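PDB 3BQW: putative capsid protein of prophage from Escherichia coli CFT073, which probably serves as the major building block of a prophage capsid, assembling into the shell that encloses the phage genome. Local coordinates for residues G210-V213 against W214-R218; F220-F223 against R224-Y227; V248-K251 against G252-G255. All blocks are in the same frame, centred on the assembly; numbering follows the deposited sequence.

Contact 1. Residues G210-V213 against W214-R218; sequences GAEV and WRTLR
Glu212 and Arg215, three residues apart on one helix, form a salt bridge in which the two side chains run alongside each other and point the same way. The guanidinium grips the carboxylate side-on, one nitrogen for each oxygen. Arg215 NE meets Glu212 OE1 at 2.8 Å, in the guanidinium plane and almost straight, with 178° at the hydrogen. Arg215 NH2 reaches the syn lone pair of Glu212 OE2 at 2.7 Å along a more bent path. Carboxylate and guanidinium planes are turned 39° against each other, and NE therefore approaches OE1 from outside the carboxylate plane. Bends at chi2 of Glu212 and chi3 of Arg215 bring the charged groups together, and the paired contact should fix the rotation of both.

The backbone beneath belongs to helix 211-218, which follows directly on strand 206-209, with Gly210 as its N-cap residue. Gly210 O accepts from Trp214 N at 3.1 Å and starts the regular i to i+4 pattern. Glu212 O takes two bonds: Thr216 N at 3.1 Å and Thr216 OG1 at 3.0 Å come in from opposite faces of the carbonyl plane. The hydroxyl gets there because OG1 lies beside its own backbone N (chi1 -55°).

Val213 continues the pattern, its O receiving Leu217 N at 2.9 Å. Its own side chain turns into the protein and rests on Ile350, while Leu217 packs on Met207 and Met209. Trp214, also buried, sends its indole away from the preceding turn, against Met209, and Arg218 CD lies 3.3 Å above one face of that ring, off toward the rim.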
ATOM      1  N   GLY A 210      11.281  -4.403   9.782  1.00 22.75           N
ATOM      2  CA  GLY A 210      10.563  -5.568  10.253  1.00 23.63           C
ATOM      3  C   GLY A 210      10.916  -5.866  11.707  1.00 24.47           C
ATOM      4  O   GLY A 210      11.871  -5.289  12.256  1.00 25.00           O
ATOM      5  N   ALA A 211      10.154  -6.788  12.308  1.00 24.94           N
ATOM      6  CA  ALA A 211      10.223  -7.126  13.732  1.00 25.62           C
ATOM      7  C   ALA A 211      11.538  -7.725  14.162  1.00 25.51           C
ATOM      8  O   ALA A 211      12.011  -7.482  15.269  1.00 26.26           O
ATOM      9  CB  ALA A 211       9.063  -8.102  14.108  1.00 25.58           C
ATOM     10  N   GLU A 212      12.105  -8.542  13.289  1.00 26.42           N
ATOM     11  CA  GLU A 212      13.342  -9.231  13.563  1.00 26.18           C
ATOM     12  C   GLU A 212      14.479  -8.219  13.533  1.00 25.57           C
ATOM     13  O   GLU A 212      15.352  -8.249  14.391  1.00 25.07           O
ATOM     14  CB  GLU A 212      13.527 -10.358  12.551  1.00 27.31           C
ATOM     15  CG  GLU A 212      14.866 -11.092  12.598  1.00 30.26           C
ATOM     16  CD  GLU A 212      15.212 -11.619  13.961  1.00 35.86           C
ATOM     17  OE1 GLU A 212      14.282 -11.970  14.725  1.00 39.43           O
ATOM     18  OE2 GLU A 212      16.429 -11.701  14.269  1.00 39.45           O
ATOM     19  N   VAL A 213      14.429  -7.286  12.583  1.00 24.62           N
ATOM     20  CA  VAL A 213      15.384  -6.175  12.556  1.00 24.47           C
ATOM     21  C   VAL A 213      15.361  -5.360  13.853  1.00 24.42           C
ATOM     22  O   VAL A 213      16.408  -5.069  14.424  1.00 24.31           O
ATOM     23  CB  VAL A 213      15.189  -5.223  11.364  1.00 23.99           C
ATOM     24  CG1 VAL A 213      16.216  -4.079  11.444  1.00 24.01           C
ATOM     25  CG2 VAL A 213      15.310  -5.970  10.044  1.00 22.37           C
ATOM     26  N   TRP A 214      14.179  -4.975  14.303  1.00 25.07           N
ATOM     27  CA  TRP A 214      14.068  -4.187  15.522  1.00 25.58           C
ATOM     28  C   TRP A 214      14.601  -4.951  16.738  1.00 25.85           C
ATOM     29  O   TRP A 214      15.365  -4.402  17.502  1.00 24.87           O
ATOM     30  CB  TRP A 214      12.629  -3.752  15.753  1.00 26.09           C
ATOM     31  CG  TRP A 214      12.403  -3.096  17.058  1.00 26.40           C
ATOM     32  CD1 TRP A 214      11.568  -3.527  18.047  1.00 27.28           C
ATOM     33  CD2 TRP A 214      13.024  -1.893  17.552  1.00 26.80           C
ATOM     34  NE1 TRP A 214      11.601  -2.649  19.108  1.00 27.09           N
ATOM     35  CE2 TRP A 214      12.486  -1.646  18.839  1.00 25.15           C
ATOM     36  CE3 TRP A 214      13.961  -0.996  17.027  1.00 27.29           C
ATOM     37  CZ2 TRP A 214      12.853  -0.545  19.610  1.00 25.84           C
ATOM     38  CZ3 TRP A 214      14.325   0.106  17.785  1.00 26.93           C
ATOM     39  CH2 TRP A 214      13.776   0.320  19.077  1.00 26.81           C
ATOM     40  N   ARG A 215      14.218  -6.220  16.870  1.00 27.03           N
ATOM     41  CA  ARG A 215      14.728  -7.114  17.934  1.00 28.81           C
ATOM     42  C   ARG A 215      16.273  -7.110  18.007  1.00 27.87           C
ATOM     43  O   ARG A 215      16.877  -6.932  19.076  1.00 27.08           O
ATOM     44  CB  ARG A 215      14.185  -8.542  17.693  1.00 28.91           C
ATOM     45  CG  ARG A 215      14.452  -9.552  18.792  1.00 32.80           C
ATOM     46  CD  ARG A 215      14.206 -11.023  18.348  1.00 34.45           C
ATOM     47  NE  ARG A 215      15.198 -11.544  17.388  1.00 38.89           N
ATOM     48  CZ  ARG A 215      16.484 -11.812  17.677  1.00 41.82           C
ATOM     49  NH1 ARG A 215      16.971 -11.633  18.903  1.00 42.80           N
ATOM     50  NH2 ARG A 215      17.307 -12.273  16.734  1.00 41.03           N
ATOM     51  N   THR A 216      16.905  -7.312  16.856  1.00 27.11           N
ATOM     52  CA  THR A 216      18.361  -7.368  16.757  1.00 26.12           C
ATOM     53  C   THR A 216      19.031  -6.020  17.047  1.00 25.70           C
ATOM     54  O   THR A 216      19.947  -5.934  17.868  1.00 24.39           O
ATOM     55  CB  THR A 216      18.757  -7.831  15.353  1.00 26.16           C
ATOM     56  OG1 THR A 216      18.112  -9.075  15.082  1.00 26.31           O
ATOM     57  CG2 THR A 216      20.295  -7.982  15.220  1.00 26.80           C
ATOM     58  N   LEU A 217      18.559  -4.969  16.375  1.00 25.98           N
ATOM     59  CA  LEU A 217      19.063  -3.620  16.598  1.00 26.30           C
ATOM     60  C   LEU A 217      19.018  -3.239  18.068  1.00 26.93           C
ATOM     61  O   LEU A 217      19.970  -2.691  18.604  1.00 27.73           O
ATOM     62  CB  LEU A 217      18.283  -2.612  15.756  1.00 26.66           C
ATOM     63  CG  LEU A 217      18.750  -1.135  15.820  1.00 26.85           C
ATOM     64  CD1 LEU A 217      20.269  -0.987  15.548  1.00 24.92           C
ATOM     65  CD2 LEU A 217      17.942  -0.287  14.848  1.00 25.68           C
ATOM     66  N   ARG A 218      17.911  -3.573  18.711  1.00 27.84           N
ATOM     67  CA  ARG A 218      17.682  -3.358  20.149  1.00 28.60           C
ATOM     68  C   ARG A 218      18.667  -4.090  21.049  1.00 27.97           C
ATOM     69  O   ARG A 218      19.002  -3.621  22.139  1.00 28.15           O
ATOM     70  CB  ARG A 218      16.258  -3.875  20.458  1.00 29.03           C
ATOM     71  CG  ARG A 218      15.501  -3.171  21.515  1.00 30.53           C
ATOM     72  CD  ARG A 218      14.047  -3.683  21.535  1.00 30.18           C
ATOM     73  NE  ARG A 218      13.987  -5.123  21.836  1.00 31.61           N
ATOM     74  CZ  ARG A 218      13.088  -5.972  21.337  1.00 30.03           C
ATOM     75  NH1 ARG A 218      12.155  -5.558  20.507  1.00 31.45           N
ATOM     76  NH2 ARG A 218      13.136  -7.252  21.666  1.00 29.92           N
TER

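Contact 2. Residues F220-F223 against R224-Y227; sequences FKKF and RELY
Phe223 and Tyr227, four residues apart, meet on one side of a short helical segment. Tyr227 CB sits over one face of the Phe223 ring, 3.9 Å from its centroid, a CH-pi contact. The two rings are nearly parallel, with planes 19° apart, but are slid so far past each other that they barely overlap. Phe223 CZ comes within 3.6 Å of Tyr227 CG. On another flank, Lys222 and Glu225 lie side by side, and their salt bridge is a loose one, Lys222 NZ standing 3.6 Å from Glu225 OE1.

Behind the rings, the backbone closes the turn. Phe223 O accepts two bonds, from Tyr227 N at 2.7 Å nearly in line with the carbonyl and from Leu226 N at 3.0 Å, well above its plane. Tyr227 CG stands anti to its backbone N (chi1 173°), which carries the phenol away from the helix, and Tyr227 OH bonds to Lys251 O.

Phe220, at the N-cap, packs edge-to-face with Trp179. The Tyr227 ring makes an edge-to-face pair with Trp214, and the short helix packs against both helix 211-218, through Trp214, and strand 248-254, through Lys251.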
ATOM      1  N   PHE A 220      21.760  -4.495  20.725  1.00 27.31           N
ATOM      2  CA  PHE A 220      23.049  -3.807  20.812  1.00 27.65           C
ATOM      3  C   PHE A 220      23.018  -2.730  21.878  1.00 28.18           C
ATOM      4  O   PHE A 220      22.337  -1.727  21.727  1.00 27.23           O
ATOM      5  CB  PHE A 220      23.424  -3.143  19.489  1.00 27.47           C
ATOM      6  CG  PHE A 220      23.807  -4.103  18.403  1.00 27.54           C
ATOM      7  CD1 PHE A 220      25.064  -4.684  18.387  1.00 27.34           C
ATOM      8  CD2 PHE A 220      22.931  -4.383  17.363  1.00 28.48           C
ATOM      9  CE1 PHE A 220      25.426  -5.565  17.374  1.00 27.09           C
ATOM     10  CE2 PHE A 220      23.290  -5.255  16.348  1.00 28.49           C
ATOM     11  CZ  PHE A 220      24.542  -5.853  16.367  1.00 27.78           C
ATOM     12  N   LYS A 221      23.802  -2.937  22.933  1.00 29.70           N
ATOM     13  CA  LYS A 221      24.045  -1.931  23.979  1.00 31.17           C
ATOM     14  C   LYS A 221      24.351  -0.532  23.406  1.00 31.29           C
ATOM     15  O   LYS A 221      23.895   0.480  23.936  1.00 30.85           O
ATOM     16  CB  LYS A 221      25.211  -2.392  24.853  1.00 31.07           C
ATOM     17  CG  LYS A 221      25.266  -1.778  26.251  1.00 32.88           C
ATOM     18  CD  LYS A 221      26.632  -2.058  26.913  1.00 33.48           C
ATOM     19  CE  LYS A 221      26.579  -1.856  28.430  1.00 36.71           C
ATOM     20  NZ  LYS A 221      25.932  -2.997  29.160  1.00 38.44           N
ATOM     21  N   LYS A 222      25.122  -0.492  22.320  1.00 32.04           N
ATOM     22  CA  LYS A 222      25.531   0.767  21.725  1.00 32.79           C
ATOM     23  C   LYS A 222      24.406   1.417  20.935  1.00 33.35           C
ATOM     24  O   LYS A 222      24.401   2.633  20.772  1.00 33.52           O
ATOM     25  CB  LYS A 222      26.780   0.582  20.850  1.00 33.07           C
ATOM     26  CG  LYS A 222      27.989   0.008  21.592  1.00 33.62           C
ATOM     27  CD  LYS A 222      28.337   0.817  22.821  1.00 34.64           C
ATOM     28  CE  LYS A 222      29.650   0.348  23.447  1.00 36.34           C
ATOM     29  NZ  LYS A 222      29.707   0.776  24.874  1.00 37.92           N
ATOM     30  N   PHE A 223      23.444   0.634  20.459  1.00 33.87           N
ATOM     31  CA  PHE A 223      22.222   1.237  19.944  1.00 34.32           C
ATOM     32  C   PHE A 223      21.406   1.861  21.086  1.00 34.91           C
ATOM     33  O   PHE A 223      20.943   2.990  20.959  1.00 34.20           O
ATOM     34  CB  PHE A 223      21.361   0.247  19.146  1.00 34.52           C
ATOM     35  CG  PHE A 223      19.951   0.704  18.981  1.00 33.93           C
ATOM     36  CD1 PHE A 223      19.648   1.726  18.099  1.00 34.68           C
ATOM     37  CD2 PHE A 223      18.932   0.169  19.765  1.00 35.45           C
ATOM     38  CE1 PHE A 223      18.343   2.185  17.962  1.00 33.99           C
ATOM     39  CE2 PHE A 223      17.614   0.619  19.628  1.00 34.25           C
ATOM     40  CZ  PHE A 223      17.328   1.627  18.731  1.00 34.22           C
ATOM     41  N   ARG A 224      21.240   1.127  22.187  1.00 36.09           N
ATOM     42  CA  ARG A 224      20.436   1.596  23.332  1.00 37.55           C
ATOM     43  C   ARG A 224      20.912   2.933  23.898  1.00 38.80           C
ATOM     44  O   ARG A 224      20.112   3.766  24.304  1.00 38.32           O
ATOM     45  CB  ARG A 224      20.471   0.579  24.460  1.00 37.62           C
ATOM     46  CG  ARG A 224      19.955  -0.780  24.090  1.00 39.23           C
ATOM     47  CD  ARG A 224      20.074  -1.721  25.284  1.00 40.88           C
ATOM     48  NE  ARG A 224      19.450  -3.005  24.992  1.00 42.11           N
ATOM     49  CZ  ARG A 224      19.219  -3.960  25.886  1.00 43.95           C
ATOM     50  NH1 ARG A 224      19.543  -3.795  27.166  1.00 44.74           N
ATOM     51  NH2 ARG A 224      18.629  -5.089  25.494  1.00 44.01           N
ATOM     52  N   GLU A 225      22.234   3.104  23.950  1.00 40.82           N
ATOM     53  CA  GLU A 225      22.860   4.334  24.442  1.00 42.01           C
ATOM     54  C   GLU A 225      22.586   5.565  23.545  1.00 42.77           C
ATOM     55  O   GLU A 225      22.619   6.697  24.027  1.00 42.56           O
ATOM     56  CB  GLU A 225      24.366   4.102  24.603  1.00 42.09           C
ATOM     57  CG  GLU A 225      24.723   3.091  25.729  1.00 42.72           C
ATOM     58  CD  GLU A 225      26.211   2.672  25.755  1.00 43.19           C
ATOM     59  OE1 GLU A 225      27.003   3.118  24.868  1.00 44.49           O
ATOM     60  OE2 GLU A 225      26.582   1.889  26.674  1.00 43.18           O
ATOM     61  N   LEU A 226      22.332   5.341  22.251  1.00 43.79           N
ATOM     62  CA  LEU A 226      22.038   6.428  21.294  1.00 44.88           C
ATOM     63  C   LEU A 226      20.555   6.546  20.987  1.00 45.96           C
ATOM     64  O   LEU A 226      20.101   7.576  20.488  1.00 46.25           O
ATOM     65  CB  LEU A 226      22.775   6.198  19.967  1.00 44.91           C
ATOM     66  CG  LEU A 226      24.298   6.228  19.993  1.00 45.19           C
ATOM     67  CD1 LEU A 226      24.868   5.913  18.617  1.00 44.32           C
ATOM     68  CD2 LEU A 226      24.792   7.574  20.506  1.00 45.91           C
ATOM     69  N   TYR A 227      19.815   5.473  21.259  1.00 47.49           N
ATOM     70  CA  TYR A 227      18.367   5.393  21.008  1.00 48.61           C
ATOM     71  C   TYR A 227      17.624   6.507  21.754  1.00 50.13           C
ATOM     72  O   TYR A 227      17.687   6.598  22.984  1.00 50.50           O
ATOM     73  CB  TYR A 227      17.854   3.991  21.423  1.00 48.18           C
ATOM     74  CG  TYR A 227      16.348   3.756  21.406  1.00 47.27           C
ATOM     75  CD1 TYR A 227      15.521   4.383  20.479  1.00 46.24           C
ATOM     76  CD2 TYR A 227      15.768   2.862  22.304  1.00 46.32           C
ATOM     77  CE1 TYR A 227      14.150   4.146  20.470  1.00 46.92           C
ATOM     78  CE2 TYR A 227      14.398   2.617  22.310  1.00 46.23           C
ATOM     79  CZ  TYR A 227      13.583   3.258  21.385  1.00 47.36           C
ATOM     80  OH  TYR A 227      12.204   3.014  21.379  1.00 46.84           O
TER

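Contact 3. Residues V248-K251 against G252-G255; sequences VSFK and GYLG
Gly252 lies against the Phe250 ring at a beta bulge in strand 248-254, the first strand of the hairpin with strand 257-267. Two consecutive residues, Lys251 and Gly252, share backbone hydrogen bonding with the single Leu259 on the partner strand. Lys251 has a nearly helical psi, and Gly252 follows with phi at 133°, a conformation suited to glycine because there is no CB to run into Lys251 O. The chain bends here: the short axes of 248-251 and 252-254 differ in direction by 55°. Phe250 CE2 lies 3.5 Å from Gly252 N and 3.6 Å from Gly252 CA, the ring slanting obliquely past the backbone.

Tyr253 comes next, and the extra residue of the bulge alters the usual alternation, so that it leaves the strand on the same side as Phe250, three positions earlier. The two rings form an offset edge-to-face pair, the edge of Phe250 directed at the face of Tyr253, with centroids 5.3 Å apart and planes at 63°. Tyr253 OH is hydrogen-bonded with Glu238 OE1 and Ser235 OG, which hold the phenol in position, and Phe250 itself packs on Glu238 and Cys241 of helix 236-241. The pair thus lies between the strand and that helix.

Leu254 then turns to the other side of the strand, against Ile190 and Ile193 of helix 190-198. The ring contact itself is narrow: the CZ corner of Phe250 is 3.6 Å from both Tyr253 CZ and Tyr253 CE2, and Phe250 CZ is 3.7 Å from Tyr253 OH.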
ATOM      1  N   VAL A 248       1.930  -0.484  12.981  1.00 28.45           N
ATOM      2  CA  VAL A 248       3.126   0.327  12.928  1.00 28.49           C
ATOM      3  C   VAL A 248       3.397   0.869  14.324  1.00 28.55           C
ATOM      4  O   VAL A 248       2.468   1.203  15.051  1.00 28.11           O
ATOM      5  CB  VAL A 248       2.878   1.490  11.930  1.00 29.48           C
ATOM      6  CG1 VAL A 248       3.657   2.699  12.261  1.00 29.63           C
ATOM      7  CG2 VAL A 248       3.143   1.013  10.506  1.00 28.54           C
ATOM      8  N   SER A 249       4.670   0.934  14.694  1.00 27.77           N
ATOM      9  CA  SER A 249       5.067   1.518  15.931  1.00 27.78           C
ATOM     10  C   SER A 249       6.223   2.470  15.690  1.00 27.78           C
ATOM     11  O   SER A 249       7.266   2.086  15.140  1.00 27.61           O
ATOM     12  CB  SER A 249       5.495   0.438  16.914  1.00 28.13           C
ATOM     13  OG  SER A 249       5.998   1.053  18.088  1.00 29.30           O
ATOM     14  N   PHE A 250       6.028   3.711  16.102  1.00 27.60           N
ATOM     15  CA  PHE A 250       7.043   4.715  16.048  1.00 27.81           C
ATOM     16  C   PHE A 250       7.889   4.594  17.301  1.00 28.14           C
ATOM     17  O   PHE A 250       7.372   4.644  18.404  1.00 27.66           O
ATOM     18  CB  PHE A 250       6.459   6.126  15.940  1.00 28.33           C
ATOM     19  CG  PHE A 250       7.494   7.159  15.600  1.00 28.30           C
ATOM     20  CD1 PHE A 250       7.799   7.437  14.289  1.00 29.22           C
ATOM     21  CD2 PHE A 250       8.193   7.800  16.592  1.00 28.56           C
ATOM     22  CE1 PHE A 250       8.786   8.347  13.969  1.00 29.48           C
ATOM     23  CE2 PHE A 250       9.170   8.726  16.285  1.00 29.53           C
ATOM     24  CZ  PHE A 250       9.477   8.989  14.972  1.00 29.08           C
ATOM     25  N   LYS A 251       9.196   4.439  17.105  1.00 28.81           N
ATOM     26  CA  LYS A 251      10.115   4.120  18.187  1.00 29.59           C
ATOM     27  C   LYS A 251      10.915   5.305  18.697  1.00 30.43           C
ATOM     28  O   LYS A 251      11.387   5.273  19.832  1.00 31.90           O
ATOM     29  CB  LYS A 251      11.091   3.022  17.726  1.00 29.47           C
ATOM     30  CG  LYS A 251      10.431   1.684  17.480  1.00 28.98           C
ATOM     31  CD  LYS A 251       9.700   1.195  18.725  1.00 28.31           C
ATOM     32  CE  LYS A 251       9.118  -0.147  18.492  1.00 29.31           C
ATOM     33  NZ  LYS A 251       8.297  -0.611  19.610  1.00 31.28           N
ATOM     34  N   GLY A 252      11.100   6.330  17.873  1.00 30.88           N
ATOM     35  CA  GLY A 252      11.967   7.434  18.229  1.00 31.11           C
ATOM     36  C   GLY A 252      12.902   7.782  17.100  1.00 31.69           C
ATOM     37  O   GLY A 252      12.603   7.529  15.946  1.00 31.36           O
ATOM     38  N   TYR A 253      14.048   8.353  17.455  1.00 32.97           N
ATOM     39  CA  TYR A 253      15.017   8.863  16.499  1.00 33.75           C
ATOM     40  C   TYR A 253      16.421   8.380  16.824  1.00 34.30           C
ATOM     41  O   TYR A 253      16.746   8.092  17.984  1.00 34.99           O
ATOM     42  CB  TYR A 253      14.998  10.396  16.468  1.00 33.90           C
ATOM     43  CG  TYR A 253      13.699  10.988  15.966  1.00 33.95           C
ATOM     44  CD1 TYR A 253      13.547  11.380  14.632  1.00 34.66           C
ATOM     45  CD2 TYR A 253      12.611  11.131  16.817  1.00 35.14           C
ATOM     46  CE1 TYR A 253      12.344  11.923  14.168  1.00 33.97           C
ATOM     47  CE2 TYR A 253      11.402  11.665  16.368  1.00 34.32           C
ATOM     48  CZ  TYR A 253      11.278  12.065  15.050  1.00 34.79           C
ATOM     49  OH  TYR A 253      10.075  12.600  14.643  1.00 35.11           O
ATOM     50  N   LEU A 254      17.231   8.273  15.773  1.00 34.39           N
ATOM     51  CA  LEU A 254      18.660   8.005  15.871  1.00 34.81           C
ATOM     52  C   LEU A 254      19.330   9.150  15.128  1.00 34.69           C
ATOM     53  O   LEU A 254      19.583   9.067  13.941  1.00 35.49           O
ATOM     54  CB  LEU A 254      18.951   6.643  15.235  1.00 35.01           C
ATOM     55  CG  LEU A 254      20.296   5.942  15.352  1.00 36.13           C
ATOM     56  CD1 LEU A 254      20.794   5.891  16.819  1.00 37.68           C
ATOM     57  CD2 LEU A 254      20.166   4.512  14.750  1.00 34.83           C
ATOM     58  N   GLY A 255      19.560  10.259  15.817  1.00 34.48           N
ATOM     59  CA  GLY A 255      19.991  11.472  15.139  1.00 34.23           C
ATOM     60  C   GLY A 255      18.798  12.017  14.378  1.00 33.86           C
ATOM     61  O   GLY A 255      17.754  12.229  14.968  1.00 33.06           O
TER

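The three contacts lie in series along the chain and cluster on one side of its centre, contact 1 being about 12 Å from contact 3 and 13 Å from contact 2, centre to centre. Arg224 NE bonds to Arg218 O at 3.0 Å, tying helix 221-226 back to the end of helix 211-218. Trp214 of contact 1 reaches both of the others: its CZ3 is 3.5 Å from Phe223 CZ, and its NE1 is 3.6 Å from Lys251 CE. Leu226 CB and Leu254 CD1, 3.7 Å apart, join contacts 2 and 3. They join two consecutive helices to a strand of the mixed sheet, in what is probably an HK97-like capsid subunit.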